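Local coordinates for protein Glucanase/chitosanase (Paenibacillus fukuinensis, PDB 4ZZ8) that probably hydrolyses O-glycosidic bonds of glucans and chitosan, and binds glucosamine units through the F5/8 type C (discoidin-like) domain described here, at residues S41-S46 against T125-S130. Sequence-based numbering, arbitrary orientation.
Sequences SAYGAS and TAYGYS. With GCS (2-amino-2-deoxy-beta-D-glucopyranose), chain C; GCS (2-amino-2-deoxy-beta-D-glucopyranose), chain B.
Tyr43 and Tyr127 each hold CG anti to their own carbonyl carbon (chi1 -66° and -61°), and their side chains run side by side in the same direction. The Tyr127 CB sits over a face of the Tyr43 ring, a CH-pi contact 4.1 Å from the centroid. The two rings meet obliquely, with Tyr127 CD1 3.7 Å from Tyr43 CZ. Two glucosamine units meet the pair. Tyr43 OH accepts from N2 of the chain C sugar at 2.9 Å and shares a hydrogen bond with O6 of the chain B sugar at 2.7 Å. C5 of the chain C sugar lies over one face of the Tyr127 ring, toward its rim.

Hydrogen bonds fasten the loops behind the rings. Gly44 N donates a hydrogen bond to Tyr127 O, and Ser41 N one to Tyr129 O at 2.9 Å. Ser41 OG accepts from Tyr129 N and donates to Ala42 O at 2.7 Å. With an alanine here both OG bonds go, and the buried Tyr129 N would probably be left without its acceptor. Gly128 passes close to Ser41 OG and Ala42 O, where a CB would clash. A water links Tyr129 OH to Ser46 O.

Glu21, Glu68 and Arg38 also bind the sugars. Loops at one end of a beta-sandwich thus form the sugar site, as in F5/8 type C carbohydrate-binding domains.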
loop_
_atom_site.group_PDB
_atom_site.type_symbol
_atom_site.label_atom_id
_atom_site.label_comp_id
_atom_site.label_asym_id
_atom_site.label_seq_id
_atom_site.Cartn_x
_atom_site.Cartn_y
_atom_site.Cartn_z
ATOM N N SER A 41 -1.157 -10.671 2.398
ATOM C CA SER A 41 -0.979 -11.342 1.091
ATOM C C SER A 41 -0.819 -12.846 1.261
ATOM O O SER A 41 -0.734 -13.369 2.385
ATOM C CB SER A 41 0.279 -10.806 0.415
ATOM O OG SER A 41 1.501 -11.295 1.016
ATOM N N ALA A 42 -0.782 -13.568 0.136
ATOM C CA ALA A 42 -0.262 -14.943 0.159
ATOM C C ALA A 42 1.150 -14.956 0.609
ATOM O O ALA A 42 1.876 -13.967 0.503
ATOM C CB ALA A 42 -0.400 -15.586 -1.211
ATOM N N TYR A 43 1.527 -16.112 1.214
ATOM C CA TYR A 43 2.904 -16.309 1.633
ATOM C C TYR A 43 3.846 -16.516 0.453
ATOM O O TYR A 43 3.429 -16.868 -0.606
ATOM C CB TYR A 43 2.981 -17.500 2.529
ATOM C CG TYR A 43 2.310 -17.445 3.849
ATOM C CD1 TYR A 43 1.623 -16.356 4.335
ATOM C CD2 TYR A 43 2.458 -18.536 4.701
ATOM C CE1 TYR A 43 1.060 -16.369 5.589
ATOM C CE2 TYR A 43 1.859 -18.554 5.924
ATOM C CZ TYR A 43 1.196 -17.457 6.380
ATOM O OH TYR A 43 0.653 -17.460 7.645
ATOM N N GLY A 44 5.097 -16.231 0.657
ATOM C CA GLY A 44 6.095 -16.686 -0.270
ATOM C C GLY A 44 7.003 -15.549 -0.765
ATOM O O GLY A 44 6.913 -14.379 -0.411
ATOM N N ALA A 45 7.894 -15.914 -1.678
ATOM C CA ALA A 45 8.967 -15.024 -2.088
ATOM C C ALA A 45 8.640 -14.133 -3.277
ATOM O O ALA A 45 9.515 -13.335 -3.667
ATOM C CB ALA A 45 10.284 -15.806 -2.374
ATOM N N SER A 46 7.423 -14.200 -3.795
ATOM C CA SER A 46 6.925 -13.328 -4.868
ATOM C C SER A 46 6.790 -11.919 -4.365
ATOM O O SER A 46 6.336 -11.723 -3.216
ATOM C CB SER A 46 5.513 -13.761 -5.242
ATOM O OG SER A 46 4.918 -12.870 -6.152
ATOM N N THR A 125 10.049 -11.545 7.008
ATOM C CA THR A 125 9.672 -12.831 7.586
ATOM C C THR A 125 9.537 -13.815 6.495
ATOM O O THR A 125 9.561 -13.477 5.302
ATOM C CB THR A 125 8.320 -12.744 8.382
ATOM O OG1 THR A 125 7.256 -12.643 7.410
ATOM C CG2 THR A 125 8.279 -11.670 9.379
ATOM N N ALA A 126 9.303 -15.084 6.806
ATOM C CA ALA A 126 9.064 -16.026 5.816
ATOM C C ALA A 126 7.550 -16.250 5.498
ATOM O O ALA A 126 7.166 -17.345 5.127
ATOM C CB ALA A 126 9.704 -17.373 6.246
ATOM N N TYR A 127 6.703 -15.241 5.812
ATOM C CA TYR A 127 5.251 -15.355 5.593
ATOM C C TYR A 127 4.974 -14.617 4.298
ATOM O O TYR A 127 5.571 -14.946 3.294
ATOM C CB TYR A 127 4.484 -14.852 6.833
ATOM C CG TYR A 127 4.799 -15.663 8.094
ATOM C CD1 TYR A 127 4.428 -16.980 8.149
ATOM C CD2 TYR A 127 5.464 -15.103 9.172
ATOM C CE1 TYR A 127 4.751 -17.797 9.295
ATOM C CE2 TYR A 127 5.697 -15.875 10.352
ATOM C CZ TYR A 127 5.330 -17.201 10.369
ATOM O OH TYR A 127 5.590 -18.040 11.456
ATOM N N GLY A 128 4.106 -13.618 4.343
ATOM C CA GLY A 128 3.903 -12.768 3.186
ATOM C C GLY A 128 4.137 -11.337 3.617
ATOM O O GLY A 128 5.141 -11.021 4.317
ATOM N N TYR A 129 3.200 -10.412 3.228
ATOM C CA TYR A 129 3.261 -9.029 3.659
ATOM C C TYR A 129 1.912 -8.666 4.202
ATOM O O TYR A 129 0.887 -9.153 3.685
ATOM C CB TYR A 129 3.552 -8.114 2.473
ATOM C CG TYR A 129 4.829 -8.411 1.741
ATOM C CD1 TYR A 129 4.827 -9.311 0.722
ATOM C CD2 TYR A 129 6.038 -7.804 2.106
ATOM C CE1 TYR A 129 5.964 -9.577 0.002
ATOM C CE2 TYR A 129 7.195 -8.057 1.419
ATOM C CZ TYR A 129 7.132 -8.939 0.356
ATOM O OH TYR A 129 8.316 -9.165 -0.363
ATOM N N SER A 130 1.852 -7.803 5.188
ATOM C CA SER A 130 0.545 -7.445 5.807
ATOM C C SER A 130 0.550 -6.052 6.402
ATOM O O SER A 130 1.537 -5.668 7.024
ATOM C CB SER A 130 0.203 -8.484 6.905
ATOM O OG SER A 130 -1.055 -8.244 7.493
HETATM C C1 GCS C . 0.831 -15.825 10.555
HETATM C C2 GCS C . -0.455 -15.209 10.068
HETATM C C3 GCS C . -0.079 -14.061 9.121
HETATM C C4 GCS C . 0.921 -13.131 9.797
HETATM C C5 GCS C . 2.129 -13.865 10.359
HETATM C C6 GCS C . 3.069 -12.998 11.138
HETATM N N2 GCS C . -1.301 -16.158 9.403
HETATM O O3 GCS C . -1.353 -13.468 8.743
HETATM O O4 GCS C . 1.280 -12.102 8.883
HETATM O O5 GCS C . 1.620 -14.901 11.206
HETATM O O6 GCS C . 2.483 -12.485 12.303
HETATM C C1 GCS B . 1.797 -20.061 13.674
HETATM C C2 GCS B . 2.260 -18.745 14.180
HETATM C C3 GCS B . 1.567 -17.571 13.463
HETATM C C4 GCS B . 1.413 -17.790 11.980
HETATM C C5 GCS B . 0.820 -19.181 11.804
HETATM C C6 GCS B . 0.381 -19.511 10.399
HETATM N N2 GCS B . 1.924 -18.722 15.620
HETATM O O3 GCS B . 2.333 -16.384 13.622
HETATM O O4 GCS B . 0.402 -16.823 11.543
HETATM O O5 GCS B . 1.808 -20.117 12.258
HETATM O O6 GCS B . 1.498 -19.231 9.571
HETATM O O HOH W 1 8.157 -11.659 -1.418
#